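Side-chain contacts in probable dipeptidase (Pseudomonas aeruginosa, PDB 3B40), which probably acts as a metal-dependent dipeptidase of the membrane dipeptidase (M19) family, hydrolysing dipeptides: residues G104-R107 against Q112-I115; E120-L125 against K130-M135; V31-G36 against Q95-K100. The protein carries 11 engineered substitutions. All coordinates share one frame; numbering follows the deposited sequence.

Contact 1 of 3, residues G104-R107 against Q112-I115; sequences GMVR and QVGI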
loop_
_atom_site.group_PDB
_atom_site.type_symbol
_atom_site.label_atom_id
_atom_site.label_comp_id
_atom_site.label_asym_id
_atom_site.label_seq_id
_atom_site.Cartn_x
_atom_site.Cartn_y
_atom_site.Cartn_z
ATOM N N GLY A 104 0.044 13.794 16.682
ATOM C CA GLY A 104 -0.951 13.998 17.723
ATOM C C GLY A 104 -1.240 12.734 18.526
ATOM O O GLY A 104 -1.574 12.832 19.702
ATOM N N MET A 105 -1.120 11.557 17.894
ATOM C CA MET A 105 -1.331 10.257 18.544
ATOM C C MET A 105 -0.244 10.032 19.576
ATOM O O MET A 105 -0.523 9.547 20.653
ATOM C CB MET A 105 -1.318 9.064 17.537
ATOM C CG MET A 105 -2.491 8.998 16.555
ATOM S SD MET A 105 -2.324 7.794 15.179
ATOM C CE MET A 105 -2.398 6.272 16.106
ATOM N N VAL A 106 0.988 10.397 19.232
ATOM C CA VAL A 106 2.144 10.298 20.126
ATOM C C VAL A 106 2.042 11.326 21.257
ATOM O O VAL A 106 2.376 11.027 22.413
ATOM C CB VAL A 106 3.471 10.524 19.352
ATOM C CG1 VAL A 106 4.669 10.500 20.309
ATOM C CG2 VAL A 106 3.641 9.476 18.244
ATOM N N ARG A 107 1.572 12.527 20.928
ATOM C CA ARG A 107 1.337 13.556 21.951
ATOM C C ARG A 107 0.296 13.113 22.993
ATOM O O ARG A 107 0.541 13.206 24.195
ATOM C CB ARG A 107 0.899 14.867 21.312
ATOM C CG ARG A 107 0.798 16.026 22.318
ATOM C CD ARG A 107 0.253 17.314 21.688
ATOM N NE ARG A 107 -1.083 17.124 21.126
ATOM C CZ ARG A 107 -1.365 17.222 19.826
ATOM N NH1 ARG A 107 -0.399 17.518 18.959
ATOM N NH2 ARG A 107 -2.608 17.021 19.392
ATOM N N GLN A 112 1.585 4.657 24.832
ATOM C CA GLN A 112 0.930 3.651 23.980
ATOM C C GLN A 112 1.426 3.630 22.529
ATOM O O GLN A 112 1.279 2.607 21.838
ATOM C CB GLN A 112 -0.590 3.843 23.999
ATOM C CG GLN A 112 -1.285 3.492 25.310
ATOM C CD GLN A 112 -2.771 3.268 25.120
ATOM O OE1 GLN A 112 -3.209 2.203 24.650
ATOM N NE2 GLN A 112 -3.565 4.268 25.473
ATOM N N VAL A 113 1.970 4.758 22.067
ATOM C CA VAL A 113 2.364 4.957 20.660
ATOM C C VAL A 113 3.662 5.733 20.540
ATOM O O VAL A 113 3.880 6.683 21.281
ATOM C CB VAL A 113 1.323 5.815 19.886
ATOM C CG1 VAL A 113 1.483 5.617 18.395
ATOM C CG2 VAL A 113 -0.107 5.497 20.322
ATOM N N GLY A 114 4.514 5.341 19.589
ATOM C CA GLY A 114 5.617 6.201 19.150
ATOM C C GLY A 114 5.839 6.166 17.631
ATOM O O GLY A 114 5.334 5.293 16.941
ATOM N N ILE A 115 6.658 7.083 17.128
ATOM C CA ILE A 115 7.093 7.022 15.731
ATOM C C ILE A 115 8.529 6.500 15.685
ATOM O O ILE A 115 9.393 6.991 16.408
ATOM C CB ILE A 115 6.953 8.395 15.019
ATOM C CG1 ILE A 115 5.487 8.836 15.019
ATOM C CG2 ILE A 115 7.440 8.315 13.554
ATOM C CD1 ILE A 115 5.266 10.326 14.597
#
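Val106, near the end of helix 87-108, lays its two methyls against the short strand that the chain enters a few residues later, and apolar touching carries the contact. CG2 is the busier branch: it lies 3.8 Å from Ile115 CG1 and 4.1 Å from Ile115 CD1, the two side chains crossing at about a right angle. Ile115 sets out beside the helix rather than at it, but its CG1 arm stands anti to the carbonyl carbon (chi1 -61°) and carries its end back to Val106. The same Val106 CG2 also sits 3.9 Å from Gly114 CA, touching the strand backbone itself. A looser touch, 4.4 Å from Val106 CG2 to Val113 CG1, extends the patch toward the start of the strand.

Each segment also lays a methyl near a carbonyl oxygen of the other. Val106 CG1 comes to 4.0 Å from Val113 O, while Val113, whose side chain sets out toward the helix, brings CG2 to 4.1 Å from Met105 O. These are van der Waals approaches; the segments share no hydrogen bond, and the contact between them, across the short linking turn, is apolar. Most of the touching residues are buried; Val106 keeps part of its surface exposed.

The polar backbone of the strand is used on another flank. Gln112 and Gly114 form backbone hydrogen bonds with strand 131-138, where Val113 and Ile115 both pack on Ile133. Met105 reaches Ile133 as well and covers Phe35 and Val42 in the loops, while Leu52 of helix 52-58 lies against Val113. The contact thus seats the last turns of helix 87-108 against strand 113-115, beside strand 131-138 of the parallel sheet.

Contact 2 of 3, residues E120-L125 against K130-M135; sequences EDFRRL and KFAIVM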
loop_
_atom_site.group_PDB
_atom_site.type_symbol
_atom_site.label_atom_id
_atom_site.label_comp_id
_atom_site.label_asym_id
_atom_site.label_seq_id
_atom_site.Cartn_x
_atom_site.Cartn_y
_atom_site.Cartn_z
ATOM N N GLU A 120 16.015 0.299 14.527
ATOM C CA GLU A 120 16.339 0.301 15.970
ATOM C C GLU A 120 15.217 0.850 16.825
ATOM O O GLU A 120 14.811 0.207 17.799
ATOM C CB GLU A 120 17.637 1.080 16.255
ATOM C CG GLU A 120 18.902 0.390 15.700
ATOM C CD GLU A 120 18.963 0.291 14.150
ATOM O OE1 GLU A 120 18.668 1.273 13.415
ATOM O OE2 GLU A 120 19.329 -0.807 13.672
ATOM N N ASP A 121 14.707 2.031 16.468
ATOM C CA ASP A 121 13.584 2.641 17.186
ATOM C C ASP A 121 12.408 1.690 17.172
ATOM O O ASP A 121 11.719 1.541 18.183
ATOM C CB ASP A 121 13.120 3.939 16.526
ATOM C CG ASP A 121 14.090 5.073 16.687
ATOM O OD1 ASP A 121 15.027 4.982 17.509
ATOM O OD2 ASP A 121 13.896 6.083 15.965
ATOM N N PHE A 122 12.131 1.105 16.009
ATOM C CA PHE A 122 10.985 0.185 15.886
ATOM C C PHE A 122 11.100 -0.931 16.931
ATOM O O PHE A 122 10.135 -1.200 17.659
ATOM C CB PHE A 122 10.876 -0.396 14.453
ATOM C CG PHE A 122 9.587 -1.131 14.194
ATOM C CD1 PHE A 122 8.532 -0.495 13.542
ATOM C CD2 PHE A 122 9.417 -2.454 14.618
ATOM C CE1 PHE A 122 7.326 -1.165 13.305
ATOM C CE2 PHE A 122 8.208 -3.111 14.403
ATOM C CZ PHE A 122 7.171 -2.465 13.730
ATOM N N ARG A 123 12.278 -1.555 17.019
ATOM C CA ARG A 123 12.508 -2.663 17.966
ATOM C C ARG A 123 12.381 -2.206 19.423
ATOM O O ARG A 123 11.759 -2.883 20.238
ATOM C CB ARG A 123 13.861 -3.348 17.724
ATOM C CG ARG A 123 13.909 -4.155 16.425
ATOM C CD ARG A 123 15.126 -5.056 16.319
ATOM N NE ARG A 123 15.779 -4.815 15.041
ATOM C CZ ARG A 123 15.612 -5.532 13.928
ATOM N NH1 ARG A 123 14.833 -6.623 13.912
ATOM N NH2 ARG A 123 16.269 -5.160 12.826
ATOM N N ARG A 124 12.962 -1.049 19.726
ATOM C CA ARG A 124 12.826 -0.399 21.033
ATOM C C ARG A 124 11.378 -0.116 21.422
ATOM O O ARG A 124 10.931 -0.519 22.509
ATOM C CB ARG A 124 13.642 0.898 21.063
ATOM C CG ARG A 124 13.626 1.606 22.402
ATOM C CD ARG A 124 14.426 2.895 22.337
ATOM N NE ARG A 124 14.039 3.762 21.214
ATOM C CZ ARG A 124 12.982 4.579 21.219
ATOM N NH1 ARG A 124 12.191 4.656 22.282
ATOM N NH2 ARG A 124 12.718 5.332 20.162
ATOM N N LEU A 125 10.642 0.589 20.555
ATOM C CA LEU A 125 9.232 0.918 20.829
ATOM C C LEU A 125 8.439 -0.349 21.070
ATOM O O LEU A 125 7.622 -0.416 21.997
ATOM C CB LEU A 125 8.592 1.738 19.689
ATOM C CG LEU A 125 9.025 3.193 19.455
ATOM C CD1 LEU A 125 8.599 3.677 18.036
ATOM C CD2 LEU A 125 8.472 4.101 20.542
ATOM N N LYS A 130 4.911 -0.035 22.996
ATOM C CA LYS A 130 4.262 1.063 22.286
ATOM C C LYS A 130 4.079 0.668 20.814
ATOM O O LYS A 130 4.998 0.141 20.203
ATOM C CB LYS A 130 5.116 2.339 22.351
ATOM C CG LYS A 130 5.383 2.914 23.743
ATOM C CD LYS A 130 6.377 4.051 23.621
ATOM C CE LYS A 130 6.527 4.852 24.899
ATOM N NZ LYS A 130 7.342 4.131 25.862
ATOM N N PHE A 131 2.898 0.913 20.263
ATOM C CA PHE A 131 2.659 0.712 18.839
ATOM C C PHE A 131 3.623 1.607 18.065
ATOM O O PHE A 131 3.698 2.816 18.299
ATOM C CB PHE A 131 1.224 1.078 18.487
ATOM C CG PHE A 131 0.853 0.819 17.046
ATOM C CD1 PHE A 131 0.543 -0.470 16.611
ATOM C CD2 PHE A 131 0.778 1.873 16.129
ATOM C CE1 PHE A 131 0.159 -0.705 15.282
ATOM C CE2 PHE A 131 0.404 1.640 14.791
ATOM C CZ PHE A 131 0.111 0.350 14.378
ATOM N N ALA A 132 4.350 1.001 17.136
ATOM C CA ALA A 132 5.389 1.715 16.385
ATOM C C ALA A 132 4.905 2.157 15.003
ATOM O O ALA A 132 4.693 1.346 14.081
ATOM C CB ALA A 132 6.640 0.878 16.279
ATOM N N ILE A 133 4.693 3.455 14.877
ATOM C CA ILE A 133 4.341 4.048 13.586
ATOM C C ILE A 133 5.593 4.263 12.763
ATOM O O ILE A 133 6.571 4.846 13.251
ATOM C CB ILE A 133 3.637 5.399 13.776
ATOM C CG1 ILE A 133 2.244 5.194 14.380
ATOM C CG2 ILE A 133 3.569 6.196 12.438
ATOM C CD1 ILE A 133 1.595 6.494 14.858
ATOM N N VAL A 134 5.569 3.791 11.518
ATOM C CA VAL A 134 6.580 4.165 10.551
ATOM C C VAL A 134 5.898 5.186 9.633
ATOM O O VAL A 134 4.861 4.891 9.031
ATOM C CB VAL A 134 7.110 2.945 9.757
ATOM C CG1 VAL A 134 7.986 3.412 8.578
ATOM C CG2 VAL A 134 7.886 2.007 10.692
ATOM N N MET A 135 6.423 6.410 9.619
ATOM C CA MET A 135 5.787 7.498 8.897
ATOM C C MET A 135 6.225 7.331 7.467
ATOM O O MET A 135 7.413 7.411 7.172
ATOM C CB MET A 135 6.271 8.864 9.372
ATOM C CG MET A 135 5.557 10.042 8.668
ATOM S SD MET A 135 5.947 11.724 9.333
ATOM C CE MET A 135 5.231 11.548 10.979
#
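Strand 131-135 runs back almost antiparallel to helix 120-125 (159° between directions, axes 7.9 Å apart at their closest), and the reversal is pinned where Lys130 N donates to Leu125 O over 2.9 Å. Beside that bond Leu125 points at the strand and divides its branches: CD2 rests 3.7 Å from Lys130 CD, the two chains crossing roughly at right angles, whereas CD1 packs 3.8 Å from Ala132 CB.

The Ala132 methyl is shared by both helix residues. It sits over one face of the Phe122 ring, with Ala132 CB 3.9 Å from the centroid and displaced toward the CD1-CE1 edge of the ring, a CH-pi contact. Phe122 does not start straight at the strand; with CG anti to its own nitrogen (chi1 -169°), the ring swings round to it and also meets Val134, whose CG2 lies 3.8 Å from Phe122 CD1 at an oblique angle.

This is the helix-to-strand half of a beta-alpha-beta unit, strand 113-115, helix 119-127, strand 131-138, whose helix links two neighbouring parallel strands. Phe25 meets the Phe122 ring with planes near perpendicular, and from helix 389-409 Leu401 packs on Phe122 and Trp404 on Val134.

The aliphatic part of Lys130 does the packing while its ammonium leads away to a salt bridge with Glu128. Arg124 turns to the same carboxylate, and also pairs over 3.5 Å from NH2 to Asp121 OD1, which lies in the guanidinium plane.

Contact 3 of 3, residues V31-G36 against Q95-K100; sequences VPLDFG and QEIRYK. Engineered in segment 31-36: Val31 (natural residue Ile), Leu33 (natural residue Pro).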
loop_
_atom_site.group_PDB
_atom_site.type_symbol
_atom_site.label_atom_id
_atom_site.label_comp_id
_atom_site.label_asym_id
_atom_site.label_seq_id
_atom_site.Cartn_x
_atom_site.Cartn_y
_atom_site.Cartn_z
ATOM N N VAL A 31 -4.328 6.311 6.814
ATOM C CA VAL A 31 -4.859 7.185 7.883
ATOM C C VAL A 31 -6.106 7.930 7.343
ATOM O O VAL A 31 -5.984 8.751 6.414
ATOM C CB VAL A 31 -3.786 8.240 8.325
ATOM C CG1 VAL A 31 -4.284 9.092 9.530
ATOM C CG2 VAL A 31 -2.437 7.591 8.616
ATOM N N PRO A 32 -7.308 7.648 7.921
ATOM C CA PRO A 32 -8.557 8.358 7.593
ATOM C C PRO A 32 -8.425 9.806 8.040
ATOM O O PRO A 32 -7.876 10.077 9.121
ATOM C CB PRO A 32 -9.616 7.631 8.456
ATOM C CG PRO A 32 -8.986 6.282 8.776
ATOM C CD PRO A 32 -7.532 6.631 8.964
ATOM N N LEU A 33 -8.902 10.738 7.227
ATOM C CA LEU A 33 -8.739 12.151 7.573
ATOM C C LEU A 33 -9.411 12.569 8.907
ATOM O O LEU A 33 -9.068 13.586 9.490
ATOM C CB LEU A 33 -9.230 13.035 6.417
ATOM C CG LEU A 33 -8.277 12.962 5.225
ATOM C CD1 LEU A 33 -8.976 13.362 3.907
ATOM C CD2 LEU A 33 -7.055 13.833 5.516
ATOM N N ASP A 34 -10.368 11.784 9.372
ATOM C CA ASP A 34 -11.052 12.087 10.637
ATOM C C ASP A 34 -10.590 11.179 11.782
ATOM O O ASP A 34 -11.256 11.061 12.802
ATOM C CB ASP A 34 -12.581 12.008 10.442
ATOM C CG ASP A 34 -13.063 10.586 10.155
ATOM O OD1 ASP A 34 -12.204 9.691 9.964
ATOM O OD2 ASP A 34 -14.303 10.364 10.115
ATOM N N PHE A 35 -9.453 10.517 11.598
ATOM C CA PHE A 35 -8.956 9.572 12.581
ATOM C C PHE A 35 -8.573 10.372 13.824
ATOM O O PHE A 35 -7.924 11.408 13.716
ATOM C CB PHE A 35 -7.724 8.858 12.009
ATOM C CG PHE A 35 -7.275 7.664 12.800
ATOM C CD1 PHE A 35 -8.187 6.697 13.222
ATOM C CD2 PHE A 35 -5.923 7.475 13.052
ATOM C CE1 PHE A 35 -7.754 5.581 13.930
ATOM C CE2 PHE A 35 -5.481 6.364 13.744
ATOM C CZ PHE A 35 -6.404 5.409 14.188
ATOM N N GLY A 36 -9.008 9.903 14.991
ATOM C CA GLY A 36 -8.779 10.609 16.238
ATOM C C GLY A 36 -9.885 11.589 16.618
ATOM O O GLY A 36 -9.742 12.310 17.600
ATOM N N GLN A 95 -2.126 16.047 3.254
ATOM C CA GLN A 95 -0.844 15.597 3.841
ATOM C C GLN A 95 -0.650 16.205 5.218
ATOM O O GLN A 95 -0.248 15.515 6.154
ATOM C CB GLN A 95 0.364 15.999 2.999
ATOM C CG GLN A 95 0.469 15.435 1.591
ATOM C CD GLN A 95 1.764 15.888 0.944
ATOM O OE1 GLN A 95 2.021 17.099 0.814
ATOM N NE2 GLN A 95 2.588 14.933 0.530
ATOM N N GLU A 96 -0.922 17.500 5.339
ATOM C CA GLU A 96 -0.714 18.173 6.617
ATOM C C GLU A 96 -1.647 17.621 7.717
ATOM O O GLU A 96 -1.227 17.460 8.842
ATOM C CB GLU A 96 -0.872 19.678 6.474
ATOM C CG GLU A 96 0.266 20.358 5.695
ATOM C CD GLU A 96 1.633 20.285 6.401
ATOM O OE1 GLU A 96 1.707 20.460 7.640
ATOM O OE2 GLU A 96 2.642 20.066 5.700
ATOM N N ILE A 97 -2.908 17.364 7.369
ATOM C CA ILE A 97 -3.862 16.735 8.264
ATOM C C ILE A 97 -3.323 15.406 8.769
ATOM O O ILE A 97 -3.325 15.155 9.981
ATOM C CB ILE A 97 -5.261 16.589 7.595
ATOM C CG1 ILE A 97 -5.876 17.997 7.413
ATOM C CG2 ILE A 97 -6.195 15.664 8.441
ATOM C CD1 ILE A 97 -7.157 18.026 6.683
ATOM N N ARG A 98 -2.833 14.569 7.852
ATOM C CA ARG A 98 -2.328 13.237 8.231
ATOM C C ARG A 98 -1.112 13.319 9.157
ATOM O O ARG A 98 -1.009 12.562 10.142
ATOM C CB ARG A 98 -2.118 12.363 6.994
ATOM C CG ARG A 98 -3.461 11.857 6.461
ATOM C CD ARG A 98 -3.354 11.127 5.150
ATOM N NE ARG A 98 -4.557 10.342 4.914
ATOM C CZ ARG A 98 -5.405 10.550 3.908
ATOM N NH1 ARG A 98 -6.483 9.787 3.799
ATOM N NH2 ARG A 98 -5.182 11.529 3.020
ATOM N N TYR A 99 -0.237 14.291 8.891
ATOM C CA TYR A 99 0.896 14.575 9.781
ATOM C C TYR A 99 0.460 14.983 11.193
ATOM O O TYR A 99 1.041 14.550 12.185
ATOM C CB TYR A 99 1.789 15.679 9.180
ATOM C CG TYR A 99 3.033 15.932 10.001
ATOM C CD1 TYR A 99 4.126 15.072 9.918
ATOM C CD2 TYR A 99 3.117 17.024 10.863
ATOM C CE1 TYR A 99 5.278 15.297 10.667
ATOM C CE2 TYR A 99 4.276 17.249 11.635
ATOM C CZ TYR A 99 5.334 16.376 11.525
ATOM O OH TYR A 99 6.475 16.576 12.258
ATOM N N LYS A 100 -0.549 15.838 11.286
ATOM C CA LYS A 100 -1.034 16.271 12.594
ATOM C C LYS A 100 -1.690 15.122 13.361
ATOM O O LYS A 100 -1.570 15.043 14.583
ATOM C CB LYS A 100 -2.012 17.431 12.459
ATOM C CG LYS A 100 -1.344 18.803 12.373
ATOM C CD LYS A 100 -2.389 19.876 12.039
ATOM C CE LYS A 100 -3.429 20.061 13.175
ATOM N NZ LYS A 100 -3.196 21.279 14.010
#
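Arg98 grips a single backbone oxygen with two nitrogens: NE donates to Val31 O over 2.6 Å and NH1 to the same Val31 O over 2.9 Å. The carbonyl lies near the guanidinium plane, at the NE/NH1 edge. Neither bond is straight (146° and 133°), as expected when two diverging N-H groups converge on one acceptor. Such a fork fixes the rotation of the guanidinium and leaves one face to Leu33.

On that face Leu33 CG stands 4.0 Å from Arg98 CZ, off-centre toward the rim, and CD2 continues across to Ile97, where it lies 3.6 Å from Ile97 CG2. Ile97 CG2 in turn comes within 3.7 Å of Leu33 O. Val31 CB adds a contact 4.1 Å from Arg98 CG. Both Val31 and Leu33 are engineered residues.

The Arg98 chain, extended from CG to NE, brings its charged end from the helix to the loop, and NH2 has a further acceptor in Phe68 O. The loop folds as a type I turn from Pro32 to Phe35, closed by Phe35 N to Pro32 O at 3.0 Å. Behind it Val31 rests on Leu65 and Ile101.

The side chain of Ile97 is about 11 Å from a bound calcium ion; Asp89 and His93, earlier on the same helix, belong to a calcium site. An arginine holding a carbonyl just after strand 25-29 and the last one of strand 62-68 ties down the C-terminal ends of two adjacent parallel strands, the end where TIM-barrel enzymes generally carry their active sites.

How the contacts relate
Following the chain from the N terminus, contact 3 comes first: the loop after strand 25-29 meets helix 87-108 with 58 residues between the segments, closing a long excursion that includes helix 52-58 and strand 62-68. Further along that helix, contact 1 closes a four-residue turn into strand 113-115. Contact 2 then closes a three-residue connection from helix 119-127 to strand 131-138. The three follow in series, neither nesting nor crossing. They nevertheless meet in space: Met105 SD touches Phe35 CE2, Met135 CE touches Tyr99 CE1, and strands 113-115 and 131-138 are sheet neighbours. Contacts 1 and 2 join helices to neighbouring strands of the sheet, and contact 3 joins the loop to helix 87-108.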